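Local coordinates for C3-degrading proteinase (CppA protein) (Streptococcus pneumoniae, PDB 3E0R), which probably degrades complement component C3 as a proteinase and is built from two regions of the glyoxalase clan, at residues E156-T161 against I179-Q184; G70-A75 against T193-M198; E164-S169 against K232-V237. All coordinates share one frame; numbering follows the deposited sequence.

Interaction 1. Residues E156-T161 against I179-Q184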
loop_
_atom_site.group_PDB
_atom_site.type_symbol
_atom_site.label_atom_id
_atom_site.label_comp_id
_atom_site.label_asym_id
_atom_site.label_seq_id
_atom_site.Cartn_x
_atom_site.Cartn_y
_atom_site.Cartn_z
ATOM N N GLU A 156 -2.657 -5.696 -4.398
ATOM C CA GLU A 156 -3.624 -6.752 -4.544
ATOM C C GLU A 156 -4.380 -6.827 -3.234
ATOM O O GLU A 156 -3.756 -6.772 -2.173
ATOM C CB GLU A 156 -2.949 -8.062 -4.859
ATOM C CG GLU A 156 -2.454 -8.144 -6.259
ATOM C CD GLU A 156 -1.267 -9.058 -6.436
ATOM O OE1 GLU A 156 -0.904 -9.825 -5.517
ATOM O OE2 GLU A 156 -0.707 -9.027 -7.545
ATOM N N LEU A 157 -5.717 -6.904 -3.294
ATOM C CA LEU A 157 -6.563 -6.929 -2.114
ATOM C C LEU A 157 -7.351 -8.200 -2.071
ATOM O O LEU A 157 -7.885 -8.600 -3.069
ATOM C CB LEU A 157 -7.506 -5.736 -2.114
ATOM C CG LEU A 157 -6.865 -4.342 -2.083
ATOM C CD1 LEU A 157 -7.912 -3.290 -1.925
ATOM C CD2 LEU A 157 -5.805 -4.184 -0.986
ATOM N N HIS A 158 -7.416 -8.837 -0.899
ATOM C CA HIS A 158 -8.179 -10.041 -0.697
ATOM C C HIS A 158 -9.631 -9.682 -0.342
ATOM O O HIS A 158 -9.903 -8.966 0.639
ATOM C CB HIS A 158 -7.550 -10.896 0.423
ATOM C CG HIS A 158 -6.335 -11.675 0.009
ATOM N ND1 HIS A 158 -5.189 -11.710 0.767
ATOM C CD2 HIS A 158 -6.114 -12.495 -1.046
ATOM C CE1 HIS A 158 -4.302 -12.497 0.186
ATOM N NE2 HIS A 158 -4.841 -12.990 -0.916
ATOM N N LEU A 159 -10.560 -10.172 -1.161
ATOM C CA LEU A 159 -11.996 -9.816 -1.032
ATOM C C LEU A 159 -12.857 -11.084 -0.999
ATOM O O LEU A 159 -12.797 -11.895 -1.934
ATOM C CB LEU A 159 -12.435 -8.885 -2.175
ATOM C CG LEU A 159 -13.801 -8.157 -2.075
ATOM C CD1 LEU A 159 -13.821 -7.054 -0.993
ATOM C CD2 LEU A 159 -14.231 -7.558 -3.417
ATOM N N PRO A 160 -13.674 -11.252 0.062
ATOM C CA PRO A 160 -14.539 -12.455 0.086
ATOM C C PRO A 160 -15.497 -12.515 -1.100
ATOM O O PRO A 160 -15.779 -11.486 -1.725
ATOM C CB PRO A 160 -15.304 -12.338 1.412
ATOM C CG PRO A 160 -14.572 -11.277 2.211
ATOM C CD PRO A 160 -13.883 -10.389 1.241
ATOM N N THR A 161 -15.994 -13.712 -1.418
ATOM C CA THR A 161 -16.817 -13.872 -2.613
ATOM C C THR A 161 -18.228 -13.357 -2.379
ATOM O O THR A 161 -18.891 -12.942 -3.335
ATOM C CB THR A 161 -16.842 -15.339 -3.145
ATOM O OG1 THR A 161 -17.357 -16.224 -2.143
ATOM C CG2 THR A 161 -15.442 -15.780 -3.585
ATOM N N ILE A 179 -8.469 -10.068 -5.293
ATOM C CA ILE A 179 -8.340 -11.513 -5.344
ATOM C C ILE A 179 -9.428 -12.132 -4.469
ATOM O O ILE A 179 -9.557 -11.735 -3.313
ATOM C CB ILE A 179 -6.969 -11.933 -4.850
ATOM C CG1 ILE A 179 -5.904 -11.425 -5.837
ATOM C CG2 ILE A 179 -6.916 -13.446 -4.662
ATOM C CD1 ILE A 179 -4.522 -11.539 -5.342
ATOM N N PRO A 180 -10.238 -13.072 -5.029
ATOM C CA PRO A 180 -11.215 -13.736 -4.171
ATOM C C PRO A 180 -10.470 -14.524 -3.081
ATOM O O PRO A 180 -9.359 -14.989 -3.334
ATOM C CB PRO A 180 -12.017 -14.637 -5.141
ATOM C CG PRO A 180 -11.669 -14.118 -6.534
ATOM C CD PRO A 180 -10.295 -13.571 -6.422
ATOM N N ALA A 181 -11.058 -14.619 -1.880
ATOM C CA ALA A 181 -10.344 -14.993 -0.670
ATOM C C ALA A 181 -11.330 -15.323 0.438
ATOM O O ALA A 181 -12.417 -14.774 0.473
ATOM C CB ALA A 181 -9.438 -13.871 -0.229
ATOM N N GLN A 182 -10.957 -16.237 1.322
ATOM C CA GLN A 182 -11.696 -16.514 2.543
ATOM C C GLN A 182 -10.758 -16.333 3.700
ATOM O O GLN A 182 -9.570 -16.638 3.602
ATOM C CB GLN A 182 -12.250 -17.952 2.625
ATOM C CG GLN A 182 -13.353 -18.256 1.651
ATOM C CD GLN A 182 -12.790 -18.535 0.267
ATOM O OE1 GLN A 182 -11.874 -19.374 0.117
ATOM N NE2 GLN A 182 -13.307 -17.826 -0.757
ATOM N N GLY A 183 -11.330 -15.854 4.796
ATOM C CA GLY A 183 -10.648 -15.701 6.059
ATOM C C GLY A 183 -11.513 -14.884 7.005
ATOM O O GLY A 183 -12.279 -13.999 6.572
ATOM N N GLN A 184 -11.371 -15.183 8.297
ATOM C CA GLN A 184 -12.168 -14.569 9.365
ATOM C C GLN A 184 -12.039 -13.045 9.418
ATOM O O GLN A 184 -13.021 -12.353 9.650
ATOM C CB GLN A 184 -11.817 -15.193 10.737
ATOM C CG GLN A 184 -10.320 -15.148 11.148
ATOM C CD GLN A 184 -10.109 -15.359 12.661
ATOM O OE1 GLN A 184 -10.215 -16.475 13.154
ATOM N NE2 GLN A 184 -9.776 -14.271 13.393
#
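In the beta-alpha-beta unit made of strand 151-159, helix 169-172 and strand 176-180, the two strands lie side by side and parallel, with His158 paired to Ile179 and Leu159 to Pro180. Two nearly straight backbone hydrogen bonds hold the pairing. Ile179 N gives its hydrogen to Leu157 O at 2.7 Å, and Ile179 O accepts from Leu159 N at 2.8 Å, so one residue of the edge strand uses both backbone groups on the two residues flanking His158, the usual parallel pattern. Proline has no N-H to give, but Pro180 still approaches through its CA, which makes a CA-H...O contact of 3.3 Å with Leu159 O. A similar contact joins Pro160 CA to Ala181 O one residue further on.

On the face carrying His158 and Ile179, the side chains lie alongside each other and point the same way. Ile179 CG2 reaches the edge of the imidazole, 3.8 Å from His158 CD2, while the small methyl Ala181 CB fits 3.6 Å from His158 CB. With CG anti to its carbonyl carbon (chi1 -78°), His158 can also use ND1 to hydrogen-bond Lys72 O, which fixes the rotation of the ring. The other branch of Ile179 runs toward Glu156: Ile179 CD1 lies 3.8 Å from Glu156 CB, against the aliphatic part of a side chain whose OE1 forms a salt bridge with Arg76. Further along, Thr161 turns its methyl CG2 to Pro180 CB at 3.9 Å. Beta-branched Ile179 suits an extended strand, and Pro180 suits the outermost one within the chain, where a missing N-H costs little. Parallel neighbours joined through a helix are the hallmark of the beta-alpha-beta crossover, here within the CppA C-terminal family region.

Interaction 2. Residues G70-A75 against T193-M198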
loop_
_atom_site.group_PDB
_atom_site.type_symbol
_atom_site.label_atom_id
_atom_site.label_comp_id
_atom_site.label_asym_id
_atom_site.label_seq_id
_atom_site.Cartn_x
_atom_site.Cartn_y
_atom_site.Cartn_z
ATOM N N GLY A 70 -5.162 -15.683 9.213
ATOM C CA GLY A 70 -5.531 -16.025 7.849
ATOM C C GLY A 70 -5.113 -14.917 6.924
ATOM O O GLY A 70 -4.210 -14.155 7.215
ATOM N N ARG A 71 -5.776 -14.867 5.782
ATOM C CA ARG A 71 -5.441 -13.921 4.757
ATOM C C ARG A 71 -5.711 -12.525 5.284
ATOM O O ARG A 71 -6.673 -12.290 6.074
ATOM C CB ARG A 71 -6.219 -14.206 3.467
ATOM C CG ARG A 71 -5.493 -15.119 2.547
ATOM C CD ARG A 71 -6.281 -15.447 1.295
ATOM N NE ARG A 71 -5.505 -16.340 0.441
ATOM C CZ ARG A 71 -5.748 -16.591 -0.841
ATOM N NH1 ARG A 71 -6.753 -16.004 -1.480
ATOM N NH2 ARG A 71 -4.962 -17.443 -1.491
ATOM N N LYS A 72 -4.863 -11.597 4.864
ATOM C CA LYS A 72 -5.058 -10.182 5.232
ATOM C C LYS A 72 -5.830 -9.549 4.113
ATOM O O LYS A 72 -5.800 -10.030 2.981
ATOM C CB LYS A 72 -3.719 -9.458 5.412
ATOM C CG LYS A 72 -2.845 -9.941 6.541
ATOM C CD LYS A 72 -1.630 -8.995 6.732
ATOM C CE LYS A 72 -1.891 -7.899 7.772
ATOM N NZ LYS A 72 -0.796 -6.861 7.867
ATOM N N LYS A 73 -6.503 -8.446 4.419
ATOM C CA LYS A 73 -7.178 -7.626 3.388
ATOM C C LYS A 73 -6.141 -7.192 2.322
ATOM O O LYS A 73 -6.403 -7.225 1.130
ATOM C CB LYS A 73 -7.874 -6.439 4.043
ATOM C CG LYS A 73 -8.983 -6.835 4.999
ATOM C CD LYS A 73 -9.665 -5.577 5.582
ATOM C CE LYS A 73 -10.350 -5.838 6.933
ATOM N NZ LYS A 73 -11.141 -4.664 7.449
ATOM N N LEU A 74 -4.936 -6.865 2.765
ATOM C CA LEU A 74 -3.823 -6.597 1.856
ATOM C C LEU A 74 -3.235 -7.937 1.500
ATOM O O LEU A 74 -2.643 -8.590 2.339
ATOM C CB LEU A 74 -2.740 -5.684 2.479
ATOM C CG LEU A 74 -1.593 -5.340 1.482
ATOM C CD1 LEU A 74 -2.028 -4.366 0.490
ATOM C CD2 LEU A 74 -0.363 -4.844 2.172
ATOM N N ALA A 75 -3.443 -8.360 0.265
ATOM C CA ALA A 75 -2.832 -9.559 -0.278
ATOM C C ALA A 75 -1.334 -9.264 -0.551
ATOM O O ALA A 75 -0.474 -9.910 0.038
ATOM C CB ALA A 75 -3.590 -10.033 -1.548
ATOM N N THR A 193 -7.403 -5.238 13.938
ATOM C CA THR A 193 -6.209 -5.940 13.447
ATOM C C THR A 193 -5.224 -4.957 12.861
ATOM O O THR A 193 -5.629 -3.851 12.506
ATOM C CB THR A 193 -6.574 -6.973 12.329
ATOM O OG1 THR A 193 -7.272 -6.282 11.275
ATOM C CG2 THR A 193 -7.450 -8.177 12.898
ATOM N N TRP A 194 -3.951 -5.353 12.747
ATOM C CA TRP A 194 -2.929 -4.614 11.916
ATOM C C TRP A 194 -3.051 -4.979 10.459
ATOM O O TRP A 194 -2.669 -6.079 10.053
ATOM C CB TRP A 194 -1.492 -4.892 12.413
ATOM C CG TRP A 194 -1.219 -4.292 13.802
ATOM C CD1 TRP A 194 -1.107 -2.956 14.114
ATOM C CD2 TRP A 194 -1.075 -5.006 15.056
ATOM N NE1 TRP A 194 -0.904 -2.800 15.466
ATOM C CE2 TRP A 194 -0.846 -4.037 16.062
ATOM C CE3 TRP A 194 -1.067 -6.364 15.410
ATOM C CZ2 TRP A 194 -0.645 -4.379 17.385
ATOM C CZ3 TRP A 194 -0.862 -6.709 16.732
ATOM C CH2 TRP A 194 -0.656 -5.713 17.710
ATOM N N ASP A 195 -3.638 -4.111 9.647
ATOM C CA ASP A 195 -3.916 -4.468 8.232
ATOM C C ASP A 195 -4.083 -3.182 7.471
ATOM O O ASP A 195 -3.959 -2.144 8.063
ATOM C CB ASP A 195 -5.223 -5.280 8.126
ATOM C CG ASP A 195 -5.309 -6.146 6.841
ATOM O OD1 ASP A 195 -4.556 -5.974 5.841
ATOM O OD2 ASP A 195 -6.143 -7.041 6.883
ATOM N N LEU A 196 -4.420 -3.271 6.186
ATOM C CA LEU A 196 -4.936 -2.139 5.433
ATOM C C LEU A 196 -6.257 -1.587 6.063
ATOM O O LEU A 196 -7.251 -2.324 6.180
ATOM C CB LEU A 196 -5.185 -2.563 3.950
ATOM C CG LEU A 196 -5.848 -1.519 3.020
ATOM C CD1 LEU A 196 -4.844 -0.374 2.579
ATOM C CD2 LEU A 196 -6.495 -2.231 1.840
ATOM N N SER A 197 -6.243 -0.309 6.450
ATOM C CA SER A 197 -7.342 0.285 7.174
ATOM C C SER A 197 -8.009 1.430 6.443
ATOM O O SER A 197 -9.168 1.720 6.704
ATOM C CB SER A 197 -6.877 0.790 8.512
ATOM O OG SER A 197 -5.911 1.814 8.379
HETATM N N MSE A 198 -7.274 2.064 5.531
HETATM C CA MSE A 198 -7.817 3.101 4.692
HETATM C C MSE A 198 -7.200 3.137 3.306
HETATM O O MSE A 198 -6.037 2.902 3.123
HETATM C CB MSE A 198 -7.612 4.430 5.389
HETATM C CG MSE A 198 -8.107 5.635 4.614
HETATM SE SE MSE A 198 -8.107 7.165 5.802
HETATM C CE MSE A 198 -6.988 8.340 4.727
HETATM O O HOH W 1 -9.060 -2.941 8.020
#
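The backbones of 70-75 and 193-198 stay apart, with CA atoms no nearer than 5.8 Å (Leu74 to Leu196), and the carboxylate of Asp195 bridges the gap to successive backbone N-H groups where strand 74-81 begins. Asp195 OD2 accepts from Lys73 N at 2.9 Å through its syn lone pair. Asp195 OD1 takes the hydrogen of Leu74 N at 3.2 Å, also on the syn side but 17° out of the carboxylate plane. Because CG stands anti to the backbone N of Asp195 (chi1 -158°), the carboxylate projects across to these donors; OD1 also receives a weak bond from Leu196 N. Aspartate suits the place, since one short side chain offers two acceptors to two adjacent amides and leaves neither oxygen of this buried group without a donor.

The lysines flank the acid without forming salt bridges to it. Lys72 lays CB 3.6 Å from Asp195 OD1 and bends at chi3 (93°), which carries NZ to a weak hydrogen bond with Trp194 O; its stronger partner is Asp117. Lys73 crosses Asp195 at about a right angle, its CG 3.4 Å from Asp195 OD2. Its extended chain takes NZ past the acid to Val188 O and to a water that links it to Leu196 O. These two positive charges would probably favour the ionised acid. Beside them, Leu74 CB meets Leu196 CB at 4.2 Å, an apolar patch between the strands. Asp195, just before strand 196-203 of one sheet, thus holds the amides at the start of strand 74-81 of the other, joining the two sheets and the N- and C-terminal family regions.

Interaction 3. Residues E164-S169 against K232-V237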
loop_
_atom_site.group_PDB
_atom_site.type_symbol
_atom_site.label_atom_id
_atom_site.label_comp_id
_atom_site.label_asym_id
_atom_site.label_seq_id
_atom_site.Cartn_x
_atom_site.Cartn_y
_atom_site.Cartn_z
ATOM N N GLU A 164 -19.240 -7.414 -2.231
ATOM C CA GLU A 164 -18.808 -6.597 -3.342
ATOM C C GLU A 164 -18.233 -5.298 -2.783
ATOM O O GLU A 164 -18.750 -4.736 -1.825
ATOM C CB GLU A 164 -20.009 -6.292 -4.241
ATOM C CG GLU A 164 -20.296 -7.376 -5.296
ATOM C CD GLU A 164 -19.483 -7.160 -6.583
ATOM O OE1 GLU A 164 -19.807 -6.210 -7.337
ATOM O OE2 GLU A 164 -18.523 -7.929 -6.841
ATOM N N SER A 165 -17.139 -4.837 -3.372
ATOM C CA SER A 165 -16.591 -3.558 -3.028
ATOM C C SER A 165 -17.441 -2.464 -3.683
ATOM O O SER A 165 -17.990 -2.637 -4.776
ATOM C CB SER A 165 -15.141 -3.441 -3.481
ATOM O OG SER A 165 -14.684 -2.110 -3.333
ATOM N N PHE A 166 -17.540 -1.349 -2.975
ATOM C CA PHE A 166 -18.011 -0.100 -3.523
ATOM C C PHE A 166 -17.093 0.405 -4.638
ATOM O O PHE A 166 -17.529 1.212 -5.464
ATOM C CB PHE A 166 -18.129 0.978 -2.418
ATOM C CG PHE A 166 -19.416 0.924 -1.655
ATOM C CD1 PHE A 166 -20.610 1.294 -2.254
ATOM C CD2 PHE A 166 -19.444 0.513 -0.340
ATOM C CE1 PHE A 166 -21.813 1.251 -1.544
ATOM C CE2 PHE A 166 -20.631 0.464 0.365
ATOM C CZ PHE A 166 -21.815 0.840 -0.236
ATOM N N LEU A 167 -15.837 -0.056 -4.643
ATOM C CA LEU A 167 -14.868 0.306 -5.671
ATOM C C LEU A 167 -15.136 -0.398 -7.027
ATOM O O LEU A 167 -15.191 -1.643 -7.131
ATOM C CB LEU A 167 -13.461 0.042 -5.140
ATOM C CG LEU A 167 -13.126 0.841 -3.861
ATOM C CD1 LEU A 167 -11.626 0.641 -3.446
ATOM C CD2 LEU A 167 -13.516 2.374 -3.978
ATOM N N GLU A 168 -15.363 0.413 -8.057
ATOM C CA GLU A 168 -15.602 -0.113 -9.401
ATOM C C GLU A 168 -14.271 -0.289 -10.109
ATOM O O GLU A 168 -13.368 0.529 -9.939
ATOM C CB GLU A 168 -16.509 0.809 -10.234
ATOM C CG GLU A 168 -17.920 1.050 -9.680
ATOM C CD GLU A 168 -18.628 -0.244 -9.298
ATOM O OE1 GLU A 168 -18.278 -1.308 -9.865
ATOM O OE2 GLU A 168 -19.520 -0.207 -8.420
ATOM N N SER A 169 -14.153 -1.366 -10.885
ATOM C CA SER A 169 -13.014 -1.576 -11.812
ATOM C C SER A 169 -12.791 -0.384 -12.765
ATOM O O SER A 169 -11.655 -0.112 -13.200
ATOM C CB SER A 169 -13.251 -2.849 -12.658
ATOM O OG SER A 169 -13.214 -4.017 -11.843
ATOM N N LYS A 232 -17.019 4.150 3.862
ATOM C CA LYS A 232 -16.544 2.889 4.415
ATOM C C LYS A 232 -17.005 1.791 3.480
ATOM O O LYS A 232 -18.142 1.812 3.014
ATOM C CB LYS A 232 -17.138 2.668 5.803
ATOM C CG LYS A 232 -16.365 1.693 6.663
ATOM C CD LYS A 232 -16.894 1.784 8.081
ATOM C CE LYS A 232 -15.919 1.289 9.077
ATOM N NZ LYS A 232 -16.044 2.023 10.386
ATOM N N ASP A 233 -16.106 0.864 3.188
ATOM C CA ASP A 233 -16.370 -0.183 2.230
ATOM C C ASP A 233 -16.953 -1.355 2.995
ATOM O O ASP A 233 -16.860 -1.418 4.226
ATOM C CB ASP A 233 -15.091 -0.579 1.475
ATOM C CG ASP A 233 -15.378 -1.323 0.161
ATOM O OD1 ASP A 233 -16.551 -1.438 -0.238
ATOM O OD2 ASP A 233 -14.420 -1.784 -0.490
ATOM N N ARG A 234 -17.579 -2.256 2.255
ATOM C CA ARG A 234 -18.238 -3.431 2.803
ATOM C C ARG A 234 -17.306 -4.381 3.585
ATOM O O ARG A 234 -17.762 -5.171 4.426
ATOM C CB ARG A 234 -18.940 -4.187 1.665
ATOM C CG ARG A 234 -19.873 -3.300 0.787
ATOM C CD ARG A 234 -21.076 -4.071 0.281
ATOM N NE ARG A 234 -22.103 -3.200 -0.300
ATOM C CZ ARG A 234 -22.035 -2.655 -1.521
ATOM N NH1 ARG A 234 -20.981 -2.856 -2.320
ATOM N NH2 ARG A 234 -23.025 -1.888 -1.950
ATOM N N ASN A 235 -16.008 -4.300 3.317
ATOM C CA ASN A 235 -15.014 -4.976 4.121
ATOM C C ASN A 235 -14.436 -4.140 5.281
ATOM O O ASN A 235 -13.446 -4.518 5.926
ATOM C CB ASN A 235 -13.892 -5.469 3.198
ATOM C CG ASN A 235 -13.074 -4.335 2.566
ATOM O OD1 ASN A 235 -13.278 -3.147 2.827
ATOM N ND2 ASN A 235 -12.116 -4.724 1.756
ATOM N N ASN A 236 -15.042 -2.983 5.522
ATOM C CA ASN A 236 -14.647 -2.071 6.596
ATOM C C ASN A 236 -13.306 -1.293 6.476
ATOM O O ASN A 236 -12.898 -0.631 7.409
ATOM C CB ASN A 236 -14.843 -2.731 7.976
ATOM C CG ASN A 236 -16.310 -2.961 8.279
ATOM O OD1 ASN A 236 -17.125 -2.072 8.043
ATOM N ND2 ASN A 236 -16.668 -4.179 8.671
ATOM N N VAL A 237 -12.689 -1.317 5.304
ATOM C CA VAL A 237 -11.665 -0.338 4.910
ATOM C C VAL A 237 -12.352 1.037 4.625
ATOM O O VAL A 237 -13.294 1.175 3.819
ATOM C CB VAL A 237 -10.839 -0.856 3.699
ATOM C CG1 VAL A 237 -9.783 0.157 3.205
ATOM C CG2 VAL A 237 -10.154 -2.245 4.050
HETATM O O HOH W 2 -21.036 -2.141 -5.354
#
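Asp233 OD1 is gripped by two backbone amides: Phe166 N donates to Asp233 OD1 across the gap at 2.9 Å in an almost straight bond, and Arg234 N, next in its own chain, adds a weak one. The other oxygen, Asp233 OD2, accepts from Ser165 OG at 2.9 Å. Both cross-contact donors come in on the syn side, somewhat out of the carboxylate plane. A chi1 of -161° swings the Asp233 carboxylate away from its own backbone N and out between the loops, and a short acid is well suited to taking a hydroxyl and an amide together. Ser165 serves twice, since OG also accepts from Leu167 N and closes an ST turn.

Arg234 follows Asp233 in a type I turn that runs to Asn236. Its guanidinium lies flat over one face of the Phe166 ring, with planes 20° apart and Arg234 CZ 3.9 Å from the ring centroid, a cation-pi stack; Arg234 NH2 comes to 3.4 Å from Phe166 CE1 at the rim. Arg234 NH1 donates to Glu164 O at 3.0 Å. That oxygen lies close to the guanidinium plane, although the donor stands above the carbonyl plane, off its lone pairs. A water joins the same NH1 to Ser165 O. Arginine can do both jobs because its flat cation stacks through its face while its edge bonds to oxygens.

Around the other parts of Phe166, Phe215 meets the ring and Lys214 binds the backbone O. The buried carboxylate takes the hydroxyl of Ser165 and the amides of Phe166 and Arg234, in two loops without regular structure, while the stacked arginine probably offsets part of the carboxylate's charge.

Overall arrangement
The three contacts lie on adjoining parts of the fold. Interactions 1 and 2, with centres about 10 Å apart, meet within one sheet, where strand 151-159 lies between strands 74-81 and 176-180, and His158 N reaches Lys73 O at 2.8 Å. Interaction 2 carries this sheet to strand 196-203 of the other one and joins parts of both family regions. Lys73 NZ then continues to Asn235 O of interaction 3, also at 2.8 Å, while Val237 packs on Lys73, Leu196 and Met198. Interactions 1 and 3, about 12 Å between centres, touch more loosely where Leu159 CD2 lies 4.0 Å from Ser165 N. Along the chain, interaction 1 is nested inside interaction 2, whereas interaction 3 crosses both.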